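PDB 3U0J: type III effector HopU1 from Pseudomonas syringae pv. tomato, which probably acts as an NAD+-dependent ADP-ribosyltransferase that modifies arginine side chains of its target proteins. Local coordinates for residues Gly171-Leu176 with Pro215-Phe220; Gln208-Gly213 with Ser256-Gly261; Arg36-Gly41 with Leu155-Asp160; Ser131-Glu136 with Pro245-Phe250. One frame throughout, in Å; residues are numbered along the deposited sequence.

Contact 1: residues Gly171-Leu176 with Pro215-Phe220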
loop_
_atom_site.group_PDB
_atom_site.type_symbol
_atom_site.label_atom_id
_atom_site.label_comp_id
_atom_site.label_asym_id
_atom_site.label_seq_id
_atom_site.Cartn_x
_atom_site.Cartn_y
_atom_site.Cartn_z
ATOM N N GLY A 171 -11.103 4.504 4.260
ATOM C CA GLY A 171 -12.249 5.215 3.746
ATOM C C GLY A 171 -12.283 5.043 2.251
ATOM O O GLY A 171 -11.267 5.231 1.586
ATOM N N ILE A 172 -13.452 4.691 1.732
ATOM C CA ILE A 172 -13.675 4.476 0.310
ATOM C C ILE A 172 -14.868 5.332 -0.114
ATOM O O ILE A 172 -15.746 5.611 0.702
ATOM C CB ILE A 172 -13.950 2.960 0.047
ATOM C CG1 ILE A 172 -12.644 2.193 0.034
ATOM C CG2 ILE A 172 -14.638 2.712 -1.273
ATOM C CD1 ILE A 172 -11.575 2.904 -0.785
ATOM N N ARG A 173 -14.899 5.761 -1.373
ATOM C CA ARG A 173 -16.074 6.426 -1.953
ATOM C C ARG A 173 -16.667 5.557 -3.085
ATOM O O ARG A 173 -15.976 5.222 -4.053
ATOM C CB ARG A 173 -15.690 7.804 -2.491
ATOM C CG ARG A 173 -16.855 8.616 -3.017
ATOM C CD ARG A 173 -16.361 9.904 -3.659
ATOM N NE ARG A 173 -17.442 10.607 -4.334
ATOM C CZ ARG A 173 -18.210 11.525 -3.760
ATOM N NH1 ARG A 173 -18.004 11.863 -2.490
ATOM N NH2 ARG A 173 -19.186 12.102 -4.459
ATOM N N GLY A 174 -17.939 5.184 -2.974
ATOM C CA GLY A 174 -18.502 4.214 -3.899
ATOM C C GLY A 174 -19.993 4.291 -4.163
ATOM O O GLY A 174 -20.755 4.885 -3.384
ATOM N N ASP A 175 -20.360 3.704 -5.306
ATOM C CA ASP A 175 -21.710 3.337 -5.773
ATOM C C ASP A 175 -22.654 2.669 -4.793
ATOM O O ASP A 175 -22.226 2.081 -3.800
ATOM C CB ASP A 175 -21.522 2.220 -6.810
ATOM C CG ASP A 175 -21.458 2.725 -8.193
ATOM O OD1 ASP A 175 -21.839 3.895 -8.400
ATOM O OD2 ASP A 175 -21.023 1.953 -9.072
ATOM N N LEU A 176 -23.932 2.640 -5.165
ATOM C CA LEU A 176 -24.853 1.668 -4.588
ATOM C C LEU A 176 -24.471 0.258 -5.035
ATOM O O LEU A 176 -24.617 -0.715 -4.287
ATOM C CB LEU A 176 -26.298 1.981 -4.967
ATOM C CG LEU A 176 -26.764 3.377 -4.524
ATOM C CD1 LEU A 176 -28.035 3.791 -5.263
ATOM C CD2 LEU A 176 -26.923 3.483 -2.983
ATOM N N PRO A 215 -16.043 13.234 2.460
ATOM C CA PRO A 215 -16.102 12.699 1.092
ATOM C C PRO A 215 -16.419 11.199 1.000
ATOM O O PRO A 215 -17.253 10.817 0.181
ATOM C CB PRO A 215 -14.683 12.929 0.549
ATOM C CG PRO A 215 -13.963 13.719 1.561
ATOM C CD PRO A 215 -14.682 13.637 2.848
ATOM N N ASN A 216 -15.741 10.362 1.782
ATOM C CA ASN A 216 -15.956 8.923 1.689
ATOM C C ASN A 216 -17.258 8.489 2.343
ATOM O O ASN A 216 -17.611 8.976 3.416
ATOM C CB ASN A 216 -14.785 8.154 2.303
ATOM C CG ASN A 216 -13.479 8.377 1.552
ATOM O OD1 ASN A 216 -12.391 8.346 2.141
ATOM N ND2 ASN A 216 -13.580 8.616 0.249
ATOM N N ASN A 217 -17.969 7.569 1.695
ATOM C CA ASN A 217 -19.243 7.065 2.209
ATOM C C ASN A 217 -19.173 5.604 2.644
ATOM O O ASN A 217 -20.112 5.086 3.246
ATOM C CB ASN A 217 -20.361 7.245 1.180
ATOM C CG ASN A 217 -20.075 6.528 -0.105
ATOM O OD1 ASN A 217 -18.918 6.298 -0.450
ATOM N ND2 ASN A 217 -21.121 6.159 -0.828
ATOM N N ILE A 218 -18.061 4.937 2.345
ATOM C CA ILE A 218 -17.850 3.571 2.828
ATOM C C ILE A 218 -16.670 3.497 3.795
ATOM O O ILE A 218 -15.542 3.807 3.427
ATOM C CB ILE A 218 -17.614 2.618 1.660
ATOM C CG1 ILE A 218 -18.826 2.661 0.718
ATOM C CG2 ILE A 218 -17.335 1.213 2.162
ATOM C CD1 ILE A 218 -18.584 1.984 -0.623
ATOM N N ALA A 219 -16.927 3.111 5.037
ATOM C CA ALA A 219 -15.845 2.994 6.012
ATOM C C ALA A 219 -15.523 1.542 6.298
ATOM O O ALA A 219 -16.421 0.706 6.394
ATOM C CB ALA A 219 -16.195 3.715 7.313
ATOM N N PHE A 220 -14.240 1.248 6.444
ATOM C CA PHE A 220 -13.810 -0.084 6.820
ATOM C C PHE A 220 -13.114 -0.026 8.159
ATOM O O PHE A 220 -12.141 0.711 8.337
ATOM C CB PHE A 220 -12.846 -0.648 5.785
ATOM C CG PHE A 220 -13.496 -1.027 4.500
ATOM C CD1 PHE A 220 -14.024 -2.282 4.323
ATOM C CD2 PHE A 220 -13.580 -0.127 3.456
ATOM C CE1 PHE A 220 -14.628 -2.640 3.120
ATOM C CE2 PHE A 220 -14.181 -0.491 2.249
ATOM C CZ PHE A 220 -14.700 -1.753 2.089
#
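Gly171 and Ile172, at the end of strand 167-172, run antiparallel to Ala219 and Ile218 in strand 218-224, joining the outermost strand of the mixed sheet to its neighbour in an ADP-ribosyltransferase fold. Gly171 and Ala219 form a non-hydrogen-bonded pair, Ile172 and Ile218 a hydrogen-bonded one. Ile172 N gives a nearly straight bond (2.8 Å) to Ile218 O, in the carbonyl plane, and Ile218 N returns one to Ile172 O. Asn217 also faces Ile172, adding a weak bond from its own N to the same carbonyl; this is a classic beta bulge. Ile172 and Ile218 lie on one face of the sheet, CB to CB 4.0 Å, and Ile172 CG1 meets the edge of the Phe220 ring at CE2 (3.8 Å). Helix 176-188 packs against Ile218 and Phe220. Asn217 CG sits between its backbone N and carbonyl carbon (chi1 59°), which turns the amide onto Gly174. There it grips both polar backbone atoms of one residue: OD1 accepts Gly174 N on an in-plane lone pair (2.9 Å), while ND2 donates almost linearly (176°) to Gly174 O at 2.9 Å. The chain is thereby held just ahead of helix 176-188. Arg173, extended from CG to NE, sets the edge of its guanidinium against Pro215, where NH1 makes a weak hydrogen bond to Pro215 O (3.0 Å).

Contact 2: residues Gln208-Gly213 with Ser256-Gly261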
loop_
_atom_site.group_PDB
_atom_site.type_symbol
_atom_site.label_atom_id
_atom_site.label_comp_id
_atom_site.label_asym_id
_atom_site.label_seq_id
_atom_site.Cartn_x
_atom_site.Cartn_y
_atom_site.Cartn_z
ATOM N N GLN A 208 -11.438 9.687 6.706
ATOM C CA GLN A 208 -12.369 10.686 6.187
ATOM C C GLN A 208 -13.729 10.144 5.775
ATOM O O GLN A 208 -14.206 10.444 4.677
ATOM C CB GLN A 208 -11.761 11.412 5.002
ATOM C CG GLN A 208 -10.466 12.111 5.305
ATOM C CD GLN A 208 -10.063 12.999 4.165
ATOM O OE1 GLN A 208 -9.158 12.661 3.378
ATOM N NE2 GLN A 208 -10.762 14.139 4.031
ATOM N N VAL A 209 -14.355 9.381 6.672
ATOM C CA VAL A 209 -15.617 8.726 6.380
ATOM C C VAL A 209 -16.618 8.972 7.471
ATOM O O VAL A 209 -17.799 9.185 7.202
ATOM C CB VAL A 209 -15.480 7.205 6.376
ATOM C CG1 VAL A 209 -16.233 6.618 5.199
ATOM C CG2 VAL A 209 -14.021 6.783 6.403
ATOM N N PHE A 210 -16.148 8.900 8.709
ATOM C CA PHE A 210 -17.045 8.784 9.848
ATOM C C PHE A 210 -17.875 10.015 10.168
ATOM O O PHE A 210 -19.075 9.911 10.424
ATOM C CB PHE A 210 -16.285 8.332 11.074
ATOM C CG PHE A 210 -15.938 6.888 11.048
ATOM C CD1 PHE A 210 -14.657 6.478 10.758
ATOM C CD2 PHE A 210 -16.905 5.935 11.296
ATOM C CE1 PHE A 210 -14.346 5.148 10.727
ATOM C CE2 PHE A 210 -16.599 4.599 11.279
ATOM C CZ PHE A 210 -15.322 4.203 10.991
ATOM N N GLU A 211 -17.258 11.180 10.165
ATOM C CA GLU A 211 -18.025 12.372 10.461
ATOM C C GLU A 211 -18.720 12.860 9.204
ATOM O O GLU A 211 -18.121 12.908 8.132
ATOM C CB GLU A 211 -17.153 13.472 11.084
ATOM C CG GLU A 211 -15.806 13.699 10.394
ATOM C CD GLU A 211 -14.799 12.566 10.645
ATOM O OE1 GLU A 211 -14.992 11.775 11.602
ATOM O OE2 GLU A 211 -13.805 12.472 9.882
ATOM N N PRO A 212 -20.010 13.182 9.314
ATOM C CA PRO A 212 -20.515 13.961 8.187
ATOM C C PRO A 212 -19.773 15.280 8.283
ATOM O O PRO A 212 -19.347 15.636 9.385
ATOM C CB PRO A 212 -21.998 14.140 8.523
ATOM C CG PRO A 212 -22.307 13.026 9.528
ATOM C CD PRO A 212 -21.048 12.882 10.317
ATOM N N GLY A 213 -19.581 15.969 7.168
ATOM C CA GLY A 213 -20.013 15.482 5.879
ATOM C C GLY A 213 -18.764 15.289 5.057
ATOM O O GLY A 213 -18.415 16.109 4.205
ATOM N N SER A 256 -23.254 -2.333 8.641
ATOM C CA SER A 256 -24.351 -1.528 9.057
ATOM C C SER A 256 -24.309 -0.117 8.525
ATOM O O SER A 256 -23.343 0.332 8.039
ATOM C CB SER A 256 -24.362 -1.501 10.569
ATOM O OG SER A 256 -23.105 -1.187 11.075
ATOM N N ALA A 257 -25.405 0.588 8.636
ATOM C CA ALA A 257 -25.466 1.947 8.189
ATOM C C ALA A 257 -24.993 2.894 9.238
ATOM O O ALA A 257 -24.866 2.547 10.361
ATOM C CB ALA A 257 -26.819 2.278 7.809
ATOM N N LEU A 258 -24.698 4.102 8.804
ATOM C CA LEU A 258 -24.319 5.207 9.637
ATOM C C LEU A 258 -25.184 6.359 9.212
ATOM O O LEU A 258 -26.294 6.191 8.880
ATOM C CB LEU A 258 -22.872 5.551 9.401
ATOM C CG LEU A 258 -21.827 4.464 9.494
ATOM C CD1 LEU A 258 -20.521 4.946 9.012
ATOM C CD2 LEU A 258 -21.682 4.020 10.874
ATOM N N SER A 259 -24.680 7.549 9.188
ATOM C CA SER A 259 -25.490 8.658 8.741
ATOM C C SER A 259 -25.855 8.489 7.283
ATOM O O SER A 259 -25.656 7.449 6.774
ATOM C CB SER A 259 -24.638 9.878 8.894
ATOM O OG SER A 259 -23.392 9.489 9.419
ATOM N N GLU A 260 -26.396 9.502 6.610
ATOM C CA GLU A 260 -26.488 9.493 5.161
ATOM C C GLU A 260 -27.148 8.127 4.910
ATOM O O GLU A 260 -28.103 7.800 5.631
ATOM C CB GLU A 260 -25.103 9.601 4.534
ATOM C CG GLU A 260 -24.779 10.928 3.876
ATOM C CD GLU A 260 -23.965 11.873 4.770
ATOM O OE1 GLU A 260 -24.096 11.811 6.022
ATOM O OE2 GLU A 260 -23.187 12.684 4.212
ATOM N N GLY A 261 -26.693 7.302 3.950
ATOM C CA GLY A 261 -25.648 7.578 2.977
ATOM C C GLY A 261 -24.353 6.811 3.214
ATOM O O GLY A 261 -23.657 6.421 2.276
#
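Leu258, Pro212 and Phe210 carry most of this surface contact, in which no hydrogen bond passes between the segments. The backbones stay well apart, with the CA atoms of Pro212 and Ser259 7.3 Å from each other, and side chains bridge the gap. Phe210 starts from a CB that points away from 256-261, yet with chi1 at -75° the ring swings back, and its CD2 approaches Leu258 CD1 at 4.4 Å. The methyl meets the ring obliquely. Both side chains also touch Leu264 of strand 263-269, and Lys204 makes a cation-pi contact with the same Phe210 ring. CB of Pro212 points toward 256-261, and CG comes to 3.7 Å from Ser259 OG. The Pro212 CB itself lies 4.0 Å from Glu260 OE1, but Glu260 is poorly ordered and this approach carries little weight. Loop 208-213 is tied down separately, because Lys262 NZ donates to Val209 O from just beyond the second segment, a polar link flanking the apolar one. Residues 258-261 belong to the turn that follows strand 248-257 and leads to strand 263-269, with Ser256 still paired to Leu264 through the backbone. What results is the end of an antiparallel beta-hairpin in the mixed sheet, flanked by the long connection that leads into strand 218-224.

Contact 3: residues Arg36-Gly41 with Leu155-Asp160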
loop_
_atom_site.group_PDB
_atom_site.type_symbol
_atom_site.label_atom_id
_atom_site.label_comp_id
_atom_site.label_asym_id
_atom_site.label_seq_id
_atom_site.Cartn_x
_atom_site.Cartn_y
_atom_site.Cartn_z
ATOM N N ARG A 36 7.847 -16.482 1.718
ATOM C CA ARG A 36 7.725 -15.043 1.873
ATOM C C ARG A 36 8.918 -14.441 1.132
ATOM O O ARG A 36 10.053 -14.908 1.263
ATOM C CB ARG A 36 7.729 -14.619 3.342
ATOM C CG ARG A 36 6.662 -15.302 4.186
ATOM C CD ARG A 36 6.017 -14.356 5.196
ATOM N NE ARG A 36 6.998 -13.471 5.825
ATOM C CZ ARG A 36 6.670 -12.454 6.627
ATOM N NH1 ARG A 36 5.387 -12.204 6.901
ATOM N NH2 ARG A 36 7.613 -11.677 7.158
ATOM N N HIS A 37 8.663 -13.420 0.330
ATOM C CA HIS A 37 9.704 -12.892 -0.522
ATOM C C HIS A 37 10.603 -11.902 0.216
ATOM O O HIS A 37 10.111 -10.977 0.857
ATOM C CB HIS A 37 9.105 -12.236 -1.765
ATOM C CG HIS A 37 10.099 -11.439 -2.550
ATOM N ND1 HIS A 37 11.049 -12.027 -3.358
ATOM C CD2 HIS A 37 10.323 -10.104 -2.613
ATOM C CE1 HIS A 37 11.799 -11.088 -3.908
ATOM N NE2 HIS A 37 11.381 -9.911 -3.472
ATOM N N TYR A 38 11.915 -12.123 0.123
ATOM C CA TYR A 38 12.934 -11.150 0.547
ATOM C C TYR A 38 13.874 -10.810 -0.600
ATOM O O TYR A 38 14.318 -11.684 -1.335
ATOM C CB TYR A 38 13.752 -11.659 1.736
ATOM C CG TYR A 38 12.912 -11.900 2.952
ATOM C CD1 TYR A 38 12.784 -10.928 3.935
ATOM C CD2 TYR A 38 12.218 -13.096 3.112
ATOM C CE1 TYR A 38 11.994 -11.145 5.047
ATOM C CE2 TYR A 38 11.435 -13.323 4.216
ATOM C CZ TYR A 38 11.323 -12.347 5.185
ATOM O OH TYR A 38 10.533 -12.574 6.298
ATOM N N SER A 39 14.192 -9.532 -0.731
ATOM C CA SER A 39 15.009 -9.060 -1.833
ATOM C C SER A 39 16.411 -9.636 -1.796
ATOM O O SER A 39 16.946 -9.956 -0.730
ATOM C CB SER A 39 15.090 -7.541 -1.802
ATOM O OG SER A 39 15.547 -7.111 -0.543
ATOM N N THR A 40 16.992 -9.757 -2.982
ATOM C CA THR A 40 18.384 -10.152 -3.152
ATOM C C THR A 40 19.141 -8.957 -3.674
ATOM O O THR A 40 18.544 -7.919 -4.004
ATOM C CB THR A 40 18.508 -11.239 -4.209
ATOM O OG1 THR A 40 18.155 -10.691 -5.497
ATOM C CG2 THR A 40 17.570 -12.387 -3.882
ATOM N N GLY A 41 20.458 -9.102 -3.781
ATOM C CA GLY A 41 21.279 -8.044 -4.339
ATOM C C GLY A 41 20.886 -7.684 -5.766
ATOM O O GLY A 41 20.859 -6.509 -6.129
ATOM N N LEU A 155 7.893 -4.746 3.185
ATOM C CA LEU A 155 6.883 -5.046 4.185
ATOM C C LEU A 155 7.282 -6.291 4.967
ATOM O O LEU A 155 7.039 -6.374 6.158
ATOM C CB LEU A 155 5.512 -5.219 3.549
ATOM C CG LEU A 155 5.052 -4.148 2.553
ATOM C CD1 LEU A 155 3.619 -4.418 2.110
ATOM C CD2 LEU A 155 5.180 -2.726 3.094
ATOM N N ASN A 156 7.910 -7.257 4.311
ATOM C CA ASN A 156 8.314 -8.466 5.014
ATOM C C ASN A 156 9.390 -8.180 6.075
ATOM O O ASN A 156 9.229 -8.584 7.233
ATOM C CB ASN A 156 8.735 -9.587 4.045
ATOM C CG ASN A 156 7.539 -10.375 3.481
ATOM O OD1 ASN A 156 6.491 -10.448 4.101
ATOM N ND2 ASN A 156 7.714 -10.982 2.309
ATOM N N ARG A 157 10.469 -7.490 5.676
ATOM C CA ARG A 157 11.521 -7.033 6.585
ATOM C C ARG A 157 10.907 -6.323 7.796
ATOM O O ARG A 157 11.296 -6.568 8.927
ATOM C CB ARG A 157 12.427 -6.020 5.884
ATOM C CG ARG A 157 13.823 -6.461 5.451
ATOM C CD ARG A 157 13.709 -7.473 4.403
ATOM N NE ARG A 157 14.698 -7.448 3.317
ATOM C CZ ARG A 157 15.738 -8.278 3.233
ATOM N NH1 ARG A 157 16.013 -9.115 4.225
ATOM N NH2 ARG A 157 16.517 -8.260 2.166
ATOM N N LEU A 158 9.960 -5.423 7.558
ATOM C CA LEU A 158 9.369 -4.646 8.651
ATOM C C LEU A 158 8.426 -5.457 9.528
ATOM O O LEU A 158 8.458 -5.341 10.752
ATOM C CB LEU A 158 8.619 -3.416 8.129
ATOM C CG LEU A 158 9.382 -2.202 7.597
ATOM C CD1 LEU A 158 8.446 -1.300 6.779
ATOM C CD2 LEU A 158 10.080 -1.422 8.712
ATOM N N MET A 159 7.549 -6.246 8.921
ATOM C CA MET A 159 6.686 -7.094 9.726
ATOM C C MET A 159 7.558 -8.061 10.558
ATOM O O MET A 159 7.193 -8.439 11.653
ATOM C CB MET A 159 5.636 -7.811 8.864
ATOM C CG MET A 159 4.443 -6.933 8.475
ATOM S SD MET A 159 3.140 -7.783 7.564
ATOM C CE MET A 159 4.130 -8.347 6.206
ATOM N N ASP A 160 8.733 -8.424 10.062
ATOM C CA ASP A 160 9.579 -9.361 10.803
ATOM C C ASP A 160 10.030 -8.806 12.130
ATOM O O ASP A 160 10.166 -9.552 13.104
ATOM C CB ASP A 160 10.803 -9.784 10.006
ATOM C CG ASP A 160 10.485 -10.855 8.996
ATOM O OD1 ASP A 160 9.368 -11.413 9.086
ATOM O OD2 ASP A 160 11.345 -11.124 8.121
#
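Asn156 swings its amide (chi1 -82°) toward the chain at 36-41, while Arg36, bent at chi2 (-140°) and chi3 (-41°), folds its guanidinium back over that amide. Asn156 OD1 consequently lies 3.2 Å above the guanidinium plane, over its centre, rather than in line with any N-H. The other amide end is used conventionally: ND2 donates to His37 O at 2.8 Å, nearly straight, and also bonds Glu134. One helical turn on, Asp160 OD1 forms a salt bridge with Arg36 NH2 (2.6 Å), the main link here. The same NH2 donates in its own plane to Tyr38 OH (3.2 Å); that hydroxyl also bonds Asp160 OD2, modelled so short that its exact length is doubtful. In the fold, this is an extended N-terminal loop laid across helix 145-162, with Asn156, Arg157 and Asp160 gripping it. Arg157 lies along the CD1 edge of the tyrosine ring, its CD 3.6 Å from Tyr38 CD1 and near the ring plane, and its guanidinium has one face under Tyr38 CB. Arg157 NH2 donates to Ser39 OG (3.1 Å), but the strongest partner of both residues is Glu91. Immediately afterwards Thr40 serves as N-cap of helix 41-52, its OG1 accepting Asp43 N.

Contact 4: residues Ser131-Glu136 with Pro245-Phe250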
loop_
_atom_site.group_PDB
_atom_site.type_symbol
_atom_site.label_atom_id
_atom_site.label_comp_id
_atom_site.label_asym_id
_atom_site.label_seq_id
_atom_site.Cartn_x
_atom_site.Cartn_y
_atom_site.Cartn_z
ATOM N N SER A 131 -1.269 -16.716 -9.178
ATOM C CA SER A 131 -2.156 -16.800 -8.026
ATOM C C SER A 131 -2.288 -15.407 -7.405
ATOM O O SER A 131 -3.232 -15.122 -6.654
ATOM C CB SER A 131 -1.616 -17.805 -6.996
ATOM O OG SER A 131 -0.235 -17.603 -6.729
ATOM N N GLY A 132 -1.342 -14.537 -7.750
ATOM C CA GLY A 132 -1.273 -13.208 -7.174
ATOM C C GLY A 132 -0.554 -13.234 -5.840
ATOM O O GLY A 132 -0.329 -12.196 -5.222
ATOM N N ARG A 133 -0.185 -14.436 -5.401
ATOM C CA ARG A 133 0.503 -14.622 -4.121
ATOM C C ARG A 133 2.040 -14.562 -4.219
ATOM O O ARG A 133 2.597 -14.546 -5.326
ATOM C CB ARG A 133 0.033 -15.916 -3.454
ATOM C CG ARG A 133 -1.431 -15.872 -3.059
ATOM C CD ARG A 133 -1.764 -16.973 -2.077
ATOM N NE ARG A 133 -2.986 -16.702 -1.320
ATOM C CZ ARG A 133 -4.217 -16.792 -1.823
ATOM N NH1 ARG A 133 -4.394 -17.129 -3.098
ATOM N NH2 ARG A 133 -5.272 -16.539 -1.053
ATOM N N GLU A 134 2.707 -14.505 -3.062
ATOM C CA GLU A 134 4.167 -14.332 -2.998
ATOM C C GLU A 134 4.918 -15.587 -3.416
ATOM O O GLU A 134 6.136 -15.552 -3.591
ATOM C CB GLU A 134 4.637 -13.924 -1.597
ATOM C CG GLU A 134 4.355 -12.483 -1.188
ATOM C CD GLU A 134 4.884 -12.179 0.208
ATOM O OE1 GLU A 134 5.951 -12.735 0.557
ATOM O OE2 GLU A 134 4.238 -11.397 0.953
ATOM N N ALA A 135 4.203 -16.701 -3.554
ATOM C CA ALA A 135 4.808 -17.910 -4.099
ATOM C C ALA A 135 5.162 -17.706 -5.578
ATOM O O ALA A 135 6.033 -18.389 -6.124
ATOM C CB ALA A 135 3.880 -19.096 -3.924
ATOM N N GLU A 136 4.494 -16.747 -6.217
ATOM C CA GLU A 136 4.655 -16.521 -7.653
ATOM C C GLU A 136 5.036 -15.079 -8.046
ATOM O O GLU A 136 4.684 -14.645 -9.139
ATOM C CB GLU A 136 3.376 -16.952 -8.411
ATOM C CG GLU A 136 3.222 -18.471 -8.601
ATOM C CD GLU A 136 1.902 -18.896 -9.266
ATOM O OE1 GLU A 136 1.627 -18.482 -10.422
ATOM O OE2 GLU A 136 1.150 -19.679 -8.637
ATOM N N PRO A 245 0.496 -6.847 2.821
ATOM C CA PRO A 245 1.071 -7.541 1.660
ATOM C C PRO A 245 0.002 -7.868 0.618
ATOM O O PRO A 245 -1.163 -7.964 0.986
ATOM C CB PRO A 245 1.591 -8.855 2.259
ATOM C CG PRO A 245 1.670 -8.626 3.734
ATOM C CD PRO A 245 0.586 -7.655 4.050
ATOM N N MET A 246 0.395 -8.056 -0.644
ATOM C CA MET A 246 -0.515 -8.525 -1.697
ATOM C C MET A 246 -1.442 -9.648 -1.202
ATOM O O MET A 246 -1.057 -10.447 -0.345
ATOM C CB MET A 246 0.281 -9.048 -2.901
ATOM C CG MET A 246 1.105 -8.028 -3.655
ATOM S SD MET A 246 2.166 -8.857 -4.860
ATOM C CE MET A 246 2.414 -10.444 -4.088
ATOM N N MET A 247 -2.653 -9.716 -1.756
ATOM C CA MET A 247 -3.581 -10.816 -1.468
ATOM C C MET A 247 -3.970 -10.955 -0.001
ATOM O O MET A 247 -4.065 -12.072 0.521
ATOM C CB MET A 247 -3.043 -12.153 -1.983
ATOM C CG MET A 247 -3.356 -12.391 -3.456
ATOM S SD MET A 247 -5.113 -12.324 -3.853
ATOM C CE MET A 247 -5.024 -11.788 -5.543
ATOM N N SER A 248 -4.201 -9.824 0.657
ATOM C CA SER A 248 -4.742 -9.842 2.004
ATOM C C SER A 248 -6.212 -10.232 1.969
ATOM O O SER A 248 -6.957 -9.857 1.054
ATOM C CB SER A 248 -4.585 -8.483 2.658
ATOM O OG SER A 248 -5.402 -7.550 1.994
ATOM N N GLU A 249 -6.628 -10.975 2.983
ATOM C CA GLU A 249 -7.925 -11.628 2.981
ATOM C C GLU A 249 -8.678 -11.299 4.266
ATOM O O GLU A 249 -8.091 -11.370 5.354
ATOM C CB GLU A 249 -7.681 -13.133 2.888
ATOM C CG GLU A 249 -8.679 -13.886 2.050
ATOM C CD GLU A 249 -8.071 -15.083 1.330
ATOM O OE1 GLU A 249 -6.840 -15.091 1.058
ATOM O OE2 GLU A 249 -8.852 -16.009 1.020
ATOM N N PHE A 250 -9.965 -10.950 4.154
ATOM C CA PHE A 250 -10.765 -10.566 5.338
ATOM C C PHE A 250 -12.154 -11.194 5.434
ATOM O O PHE A 250 -12.833 -11.411 4.432
ATOM C CB PHE A 250 -10.912 -9.045 5.447
ATOM C CG PHE A 250 -9.614 -8.306 5.345
ATOM C CD1 PHE A 250 -8.896 -7.978 6.485
ATOM C CD2 PHE A 250 -9.096 -7.961 4.103
ATOM C CE1 PHE A 250 -7.690 -7.314 6.392
ATOM C CE2 PHE A 250 -7.891 -7.299 4.005
ATOM C CZ PHE A 250 -7.186 -6.973 5.154
HETATM O O HOH W 1 3.129 -8.576 -0.708
HETATM O O HOH W 2 1.501 -11.832 0.440
#
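A salt bridge, two packed methionines, one water bridge and a second, weaker one fasten the loop between helices 116-126 and 145-162 to the start of strand 248-257. Glu134, extended beyond CG, places its carboxylate where water links it to the Met246 backbone. One water donates to Glu134 OE2 (2.8 Å) and to Met246 O (3.0 Å); another accepts from Met246 N (2.8 Å) and reaches OE2 only weakly. The buried backbone polar atoms of Met246 thus find partners through solvent, while Glu134 OE1 is held by His37 N. The bent end of Met246 brings CE to 3.4 Å from Gly132 O and 4.0 Å from Glu134 CG. Met247 approaches the same carbonyl with CG (3.5 Å), and this CG also lies 4.0 Å from Arg133 CG, the two side chains crossing at about a right angle. Arg133, extended from CG to NE, reaches Glu249: NH2 forms a salt bridge with Glu249 OE1 (3.0 Å). The carboxylate sits at the guanidinium edge with the planes 50° apart, and its OE2 pairs with Arg191. Such links join the loop between two helices to strand 248-257, which lies between strands 263-269 and 192-194 in this ADP-ribosyltransferase fold.

Overall arrangement
Contacts 1 and 2 adjoin at one end of the mixed sheet, their centres 9 Å apart, with Asn216 N probably bonded to Gln208 O and Val209 packed on Gly171. Contacts 3 and 4 also touch, their centres 14 Å apart, through Glu134 and through Met159 against Pro245. The two pairs are well separated: contact 3 lies about 32 Å from contact 1 between centres, across the centre of the chain. Strand 248-257 links them, since contact 4 uses its start and contact 2 its end. Along the chain, contact 3 closes before contacts 1 and 2 open, whereas contact 4 encloses contact 1. The N-terminal loop and helix 145-162 are thereby connected, through contact 4, to the sheet.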